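PDB 3MGA: enterochelin esterase from Salmonella enterica subsp. enterica serovar Typhimurium, which probably hydrolyses the ester bonds of the siderophore ferric enterobactin, so that iron brought into the cell can be released. Local coordinates for residues Leu183-Arg188 with Asp241-Gln246; Ala205-Gly210 with Val284-Ser289; Gly291-Leu296 with Gly314-Pro319. One frame throughout, in Å; residues are numbered along the deposited sequence.

Contact 1: residues Leu183-Arg188 with Asp241-Gln246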
# COMPACT_ATOMS: atom_id res chain seq x y z
N LEU A 183 -20.49 14.58 8.54
CA LEU A 183 -19.10 15.04 8.55
C LEU A 183 -18.94 16.53 8.29
O LEU A 183 -17.98 17.15 8.77
CB LEU A 183 -18.26 14.26 7.53
CG LEU A 183 -18.15 12.78 7.85
CD1 LEU A 183 -17.50 12.03 6.71
CD2 LEU A 183 -17.39 12.58 9.17
N GLY A 184 -19.85 17.10 7.50
CA GLY A 184 -19.80 18.52 7.19
C GLY A 184 -18.78 18.83 6.11
O GLY A 184 -18.20 19.91 6.11
N ASN A 185 -18.56 17.88 5.21
CA ASN A 185 -17.63 18.06 4.10
C ASN A 185 -18.08 17.30 2.86
O ASN A 185 -18.91 16.39 2.96
CB ASN A 185 -16.20 17.67 4.52
CG ASN A 185 -16.08 16.20 4.91
OD1 ASN A 185 -16.71 15.32 4.32
ND2 ASN A 185 -15.24 15.93 5.90
N SER A 186 -17.57 17.70 1.70
CA SER A 186 -17.89 17.07 0.41
C SER A 186 -16.70 16.25 -0.04
O SER A 186 -15.56 16.52 0.35
CB SER A 186 -18.26 18.11 -0.64
OG SER A 186 -19.43 18.83 -0.24
N ARG A 187 -16.95 15.28 -0.91
CA ARG A 187 -15.90 14.35 -1.32
C ARG A 187 -16.29 13.53 -2.53
O ARG A 187 -17.45 13.29 -2.76
CB ARG A 187 -15.79 13.44 -0.12
CG ARG A 187 -14.96 12.25 -0.18
CD ARG A 187 -15.46 11.37 0.95
NE ARG A 187 -15.59 12.12 2.21
CZ ARG A 187 -14.67 12.16 3.18
NH1 ARG A 187 -13.54 11.45 3.08
NH2 ARG A 187 -14.91 12.88 4.27
N ARG A 188 -15.30 13.07 -3.29
CA ARG A 188 -15.54 12.24 -4.46
C ARG A 188 -15.59 10.78 -4.07
O ARG A 188 -14.84 10.33 -3.20
CB ARG A 188 -14.39 12.34 -5.48
CG ARG A 188 -14.19 13.67 -6.15
CD ARG A 188 -12.89 13.66 -6.96
NE ARG A 188 -11.70 13.52 -6.11
CZ ARG A 188 -10.45 13.42 -6.56
NH1 ARG A 188 -10.19 13.43 -7.87
NH2 ARG A 188 -9.44 13.30 -5.70
N ASP A 241 -12.76 8.87 -1.51
CA ASP A 241 -11.65 9.83 -1.44
C ASP A 241 -11.43 10.20 0.01
O ASP A 241 -12.38 10.56 0.71
CB ASP A 241 -12.02 11.08 -2.24
CG ASP A 241 -10.88 12.06 -2.40
OD1 ASP A 241 -9.79 11.84 -1.86
OD2 ASP A 241 -11.09 13.07 -3.09
N ALA A 242 -10.18 10.08 0.47
CA ALA A 242 -9.82 10.45 1.84
C ALA A 242 -9.67 11.98 1.95
O ALA A 242 -9.50 12.51 3.06
CB ALA A 242 -8.52 9.76 2.27
N ILE A 243 -9.69 12.65 0.80
CA ILE A 243 -9.58 14.11 0.69
C ILE A 243 -8.15 14.63 0.82
O ILE A 243 -7.57 15.10 -0.15
CB ILE A 243 -10.49 14.87 1.71
CG1 ILE A 243 -11.95 14.43 1.58
CG2 ILE A 243 -10.38 16.37 1.51
CD1 ILE A 243 -12.89 15.18 2.49
N ASP A 244 -7.60 14.55 2.02
CA ASP A 244 -6.25 15.02 2.26
C ASP A 244 -5.76 14.44 3.58
O ASP A 244 -6.51 13.77 4.28
CB ASP A 244 -6.20 16.56 2.26
CG ASP A 244 -7.18 17.18 3.25
OD1 ASP A 244 -7.69 16.45 4.13
OD2 ASP A 244 -7.45 18.40 3.15
N THR A 245 -4.50 14.70 3.91
CA THR A 245 -3.89 14.18 5.14
C THR A 245 -4.60 14.63 6.42
O THR A 245 -4.81 13.83 7.33
CB THR A 245 -2.39 14.55 5.20
OG1 THR A 245 -1.73 13.96 4.07
CG2 THR A 245 -1.74 14.05 6.48
N GLN A 246 -4.97 15.90 6.47
CA GLN A 246 -5.67 16.43 7.64
C GLN A 246 -6.96 15.64 7.89
O GLN A 246 -7.19 15.16 8.99
CB GLN A 246 -5.96 17.93 7.44
CG GLN A 246 -6.64 18.64 8.63
CD GLN A 246 -6.87 20.15 8.38
OE1 GLN A 246 -6.55 20.67 7.31
NE2 GLN A 246 -7.43 20.84 9.37
O HOH W 1 -10.80 11.08 4.90
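Arg187 runs its side chain past the backbone of Asp241. From CB the chain turns with CG anti to the backbone N (chi1 172°), which lays CG 3.2 Å from the carbonyl O of Asp241. CD lies close to the same oxygen, and a bend at chi3 then swings the guanidinium round so that NH1 donates to Asp241 O at 2.8 Å, within the carbonyl plane. NH2 turns back to Asn185 OD1 at 3.0 Å and also forms a salt bridge with Glu251. Over one face of the group sits Ile243 CD1, 3.5 Å above the plane, nearer its edge than its middle, while a water at the edge, weakly bonded to NH1, donates to Ala242 O. Arg188 behaves differently: in a salt bridge its NE and NH2 grip one oxygen, Asp241 OD2, side-on, NH2 at 3.1 Å, both from the same face of the carboxylate. Its NH1 forms a second salt bridge, to Glu215. The other oxygen, Asp241 OD1, accepts from Ile243 N at 2.8 Å, closing an Asx turn. The backbone bond from Asp241 N to Arg188 O continues the antiparallel pairing of strands 185-193 and 236-240, and the Asx turn follows strand 236-240 as it leaves the alpha/beta-hydrolase sheet.

Contact 2: residues Ala205-Gly210 with Val284-Ser289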
# COMPACT_ATOMS: atom_id res chain seq x y z
N ALA A 205 -18.10 -3.78 -2.15
CA ALA A 205 -16.76 -3.73 -1.62
C ALA A 205 -16.36 -2.27 -1.50
O ALA A 205 -16.36 -1.55 -2.50
CB ALA A 205 -15.79 -4.50 -2.53
N ILE A 206 -16.03 -1.83 -0.29
CA ILE A 206 -15.62 -0.46 -0.08
C ILE A 206 -14.10 -0.35 0.04
O ILE A 206 -13.48 -1.02 0.87
CB ILE A 206 -16.25 0.14 1.17
CG1 ILE A 206 -17.77 0.18 1.02
CG2 ILE A 206 -15.72 1.54 1.41
CD1 ILE A 206 -18.48 0.77 2.23
N LEU A 207 -13.52 0.49 -0.81
CA LEU A 207 -12.08 0.71 -0.79
C LEU A 207 -11.75 2.12 -0.33
O LEU A 207 -12.13 3.11 -0.97
CB LEU A 207 -11.44 0.42 -2.14
CG LEU A 207 -11.22 -1.04 -2.54
CD1 LEU A 207 -12.50 -1.85 -2.59
CD2 LEU A 207 -10.52 -1.09 -3.88
N LEU A 208 -11.04 2.20 0.79
CA LEU A 208 -10.63 3.48 1.34
C LEU A 208 -9.44 3.97 0.51
O LEU A 208 -8.90 3.22 -0.29
CB LEU A 208 -10.30 3.33 2.82
CG LEU A 208 -11.50 2.87 3.66
CD1 LEU A 208 -11.06 2.52 5.09
CD2 LEU A 208 -12.64 3.92 3.65
N ASP A 209 -9.04 5.23 0.70
CA ASP A 209 -7.98 5.82 -0.11
C ASP A 209 -8.33 5.62 -1.59
O ASP A 209 -7.48 5.28 -2.42
CB ASP A 209 -6.61 5.25 0.26
CG ASP A 209 -6.10 5.78 1.60
OD1 ASP A 209 -6.19 7.01 1.83
OD2 ASP A 209 -5.59 4.99 2.42
N GLY A 210 -9.60 5.86 -1.90
CA GLY A 210 -10.12 5.70 -3.25
C GLY A 210 -9.41 6.53 -4.31
O GLY A 210 -9.29 6.11 -5.46
N VAL A 284 -17.54 -6.07 1.81
CA VAL A 284 -16.17 -5.80 2.13
C VAL A 284 -15.83 -4.36 2.40
O VAL A 284 -16.38 -3.44 1.81
CB VAL A 284 -15.24 -6.28 0.99
CG1 VAL A 284 -13.79 -5.76 1.20
CG2 VAL A 284 -15.28 -7.80 0.86
N VAL A 285 -14.91 -4.18 3.34
CA VAL A 285 -14.35 -2.90 3.65
C VAL A 285 -12.85 -3.22 3.59
O VAL A 285 -12.35 -4.08 4.32
CB VAL A 285 -14.82 -2.35 4.99
CG1 VAL A 285 -14.06 -1.09 5.31
CG2 VAL A 285 -16.34 -2.08 4.94
N ALA A 286 -12.16 -2.56 2.67
CA ALA A 286 -10.74 -2.80 2.47
C ALA A 286 -9.97 -1.49 2.57
O ALA A 286 -10.41 -0.47 2.06
CB ALA A 286 -10.52 -3.46 1.09
N GLY A 287 -8.82 -1.53 3.22
CA GLY A 287 -8.00 -0.34 3.39
C GLY A 287 -6.56 -0.65 3.78
O GLY A 287 -6.25 -1.76 4.20
N GLN A 288 -5.68 0.35 3.63
CA GLN A 288 -4.28 0.19 3.95
C GLN A 288 -3.83 1.24 4.96
O GLN A 288 -4.28 2.39 4.91
CB GLN A 288 -3.42 0.33 2.70
CG GLN A 288 -3.90 -0.48 1.51
CD GLN A 288 -5.10 0.14 0.82
OE1 GLN A 288 -5.18 1.36 0.68
NE2 GLN A 288 -6.01 -0.70 0.35
N SER A 289 -2.94 0.84 5.86
CA SER A 289 -2.38 1.74 6.87
C SER A 289 -3.55 2.22 7.75
O SER A 289 -4.25 1.37 8.31
CB SER A 289 -1.60 2.86 6.19
OG SER A 289 -0.76 3.54 7.10
O HOH W 2 -8.62 0.28 -0.36
O HOH W 3 -6.86 2.53 2.36
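Ala205 sets its CB against Val284 CB at 4.0 Å, on the sheet face where Leu207 CG also lies beside Ala286 CB. The opposite face carries Ile206 and Val285; Ile206 CB lies 4.4 Å from Val285 CG2, the same spacing as Leu207 CG and Ala286 CB. Between the faces the two parallel strands are joined by three backbone bonds, Ile206 N to Val284 O, Ala286 N to Ile206 O and Leu208 N to Ala286 O, the last at 3.0 Å. They are neighbours in the middle of the alpha/beta-hydrolase sheet, and strand 284-288 runs into a turn of GxSxG pattern consistent with a nucleophile elbow, in which Ser289 has positive phi (62°). Past the last paired residues the chemistry turns polar. Water 2 donates to Leu208 O and Ala286 O and accepts from Gln288 NE2, so one water bridges the strands where they begin to part. Water 3 does the same further along, donating to Asp209 OD2 at 2.8 Å and to Gln288 OE1 while accepting from Gln288 N. A bend at chi2 (77°) brings the Gln288 amide to both waters, and its OE1 also takes the indole N-H of Trp213. Asp209 OD1, the other carboxylate oxygen, is held by a salt bridge to Arg248 and by Gln211.

Contact 3: residues Gly291-Leu296 with Gly314-Pro319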
# COMPACT_ATOMS: atom_id res chain seq x y z
N GLY A 291 -6.23 3.06 6.80
CA GLY A 291 -7.37 2.46 6.11
C GLY A 291 -7.65 1.06 6.62
O GLY A 291 -8.80 0.62 6.65
N GLY A 292 -6.59 0.35 7.00
CA GLY A 292 -6.70 -1.02 7.50
C GLY A 292 -7.29 -1.02 8.90
O GLY A 292 -8.13 -1.86 9.25
N LEU A 293 -6.83 -0.06 9.70
CA LEU A 293 -7.30 0.12 11.05
C LEU A 293 -8.78 0.47 11.02
O LEU A 293 -9.59 -0.08 11.76
CB LEU A 293 -6.50 1.24 11.73
CG LEU A 293 -6.94 1.77 13.10
CD1 LEU A 293 -6.92 0.69 14.18
CD2 LEU A 293 -6.04 2.95 13.50
N SER A 294 -9.12 1.40 10.13
CA SER A 294 -10.49 1.85 10.01
C SER A 294 -11.41 0.73 9.51
O SER A 294 -12.54 0.62 9.97
CB SER A 294 -10.57 3.07 9.07
OG SER A 294 -11.77 3.79 9.28
N ALA A 295 -10.93 -0.10 8.58
CA ALA A 295 -11.77 -1.20 8.05
C ALA A 295 -12.10 -2.24 9.13
O ALA A 295 -13.22 -2.71 9.20
CB ALA A 295 -11.10 -1.87 6.84
N LEU A 296 -11.12 -2.59 9.96
CA LEU A 296 -11.36 -3.55 11.03
C LEU A 296 -12.31 -2.90 12.03
O LEU A 296 -13.29 -3.52 12.47
CB LEU A 296 -10.05 -3.96 11.72
CG LEU A 296 -10.21 -4.96 12.87
CD1 LEU A 296 -10.85 -6.28 12.38
CD2 LEU A 296 -8.87 -5.22 13.53
N GLY A 314 -2.13 -2.63 8.50
CA GLY A 314 -2.98 -1.92 9.46
C GLY A 314 -2.21 -1.19 10.54
O GLY A 314 -1.29 -1.74 11.15
N SER A 315 -2.57 0.07 10.76
CA SER A 315 -1.92 0.90 11.76
C SER A 315 -2.49 0.59 13.15
O SER A 315 -3.10 1.45 13.78
CB SER A 315 -2.11 2.37 11.42
OG SER A 315 -1.54 2.67 10.16
N PHE A 316 -2.28 -0.64 13.60
CA PHE A 316 -2.78 -1.09 14.90
C PHE A 316 -1.87 -0.67 16.05
O PHE A 316 -2.05 -1.11 17.19
CB PHE A 316 -3.05 -2.59 14.89
CG PHE A 316 -4.03 -2.99 13.86
CD1 PHE A 316 -5.38 -2.66 14.01
CD2 PHE A 316 -3.63 -3.65 12.70
CE1 PHE A 316 -6.30 -3.00 13.05
CE2 PHE A 316 -4.55 -3.99 11.73
CZ PHE A 316 -5.89 -3.67 11.90
N TRP A 317 -0.89 0.17 15.74
CA TRP A 317 -0.00 0.77 16.73
C TRP A 317 -0.62 2.09 17.17
O TRP A 317 -0.20 2.68 18.16
CB TRP A 317 1.41 0.99 16.16
CG TRP A 317 1.43 1.62 14.79
CD1 TRP A 317 1.66 0.98 13.61
CD2 TRP A 317 1.19 2.99 14.46
NE1 TRP A 317 1.59 1.87 12.57
CE2 TRP A 317 1.30 3.11 13.06
CE3 TRP A 317 0.89 4.14 15.22
CZ2 TRP A 317 1.13 4.33 12.40
CZ3 TRP A 317 0.72 5.35 14.55
CH2 TRP A 317 0.84 5.43 13.16
N TRP A 318 -1.63 2.57 16.42
CA TRP A 318 -2.32 3.82 16.73
C TRP A 318 -2.91 3.72 18.14
O TRP A 318 -3.30 2.63 18.56
CB TRP A 318 -3.44 4.06 15.70
CG TRP A 318 -4.20 5.37 15.85
CD1 TRP A 318 -3.80 6.61 15.42
CD2 TRP A 318 -5.49 5.56 16.45
NE1 TRP A 318 -4.75 7.55 15.73
CE2 TRP A 318 -5.80 6.94 16.36
CE3 TRP A 318 -6.41 4.70 17.07
CZ2 TRP A 318 -6.99 7.47 16.86
CZ3 TRP A 318 -7.59 5.24 17.56
CH2 TRP A 318 -7.87 6.61 17.45
N PRO A 319 -2.98 4.85 18.87
CA PRO A 319 -2.59 6.22 18.49
C PRO A 319 -1.10 6.57 18.59
O PRO A 319 -0.66 7.56 18.00
CB PRO A 319 -3.41 7.09 19.45
CG PRO A 319 -3.54 6.25 20.67
CD PRO A 319 -3.62 4.82 20.20
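Leu296 presses its CD2 methyl to within 3.4 Å of Phe316 CE1, and the closely packed half of the contact is built round this ring. The two side chains meet at about a right angle, whereas Leu293 slides past the ring in the opposite direction, its CD1 lying 3.7 Å from Phe316 CD1. Nearby the backbones themselves come together: Gly292 CA and Gly314 CA are 4.3 Å apart, an approach permitted by the lack of a side chain on Gly292, while the bare Gly314 makes way for the Phe316 ring of its own loop. Gly292 O lies 3.9 Å from Phe316 CZ, approaching the ring obliquely, and Leu363 of helix 354-367 flanks the ring as well. In alpha/beta-hydrolase terms, helix 290-301 is the one that follows the probable nucleophile elbow, of which Gly291 is the last glycine, and the loop after strand 308-312 wraps its beginning. That loop folds through an inverse gamma turn at Ser315 and a type I turn from Ser315 to Trp318. Toward solvent the grip is narrower, resting on the other branch of Leu293. With CG anti to the backbone N (chi1 171°), this side chain sends CD2 to 3.3 Å from Ser315 O and to 3.6 Å from Trp318 CB. The indole of Trp318, only partly buried, crosses Leu293 at about a right angle and meets the ring of Phe290 nearly perpendicularly.

How the contacts relate
The three contacts illustrate how chemistry follows the elements joined in one alpha/beta domain. Contact 2, strand to strand, is fully buried at the middle of the sheet and relies on backbone bonds, with ordered waters at its end. Contact 1 joins a strand near the sheet's edge to the loop after another strand; farther from the centre of the chain and only partly buried, it works largely through charge, and it touches contact 2 where Ala242 CB packs on Asp209 OD1. Contact 3, helix to loop, is also largely buried but apolar in its side-chain packing, with carbonyl oxygens touching it. It continues contact 2 directly, since strand 284-288 runs into helix 290-301, and the hydroxyls of Ser289 and Ser315 are hydrogen-bonded. Contacts 1 and 3 do not touch.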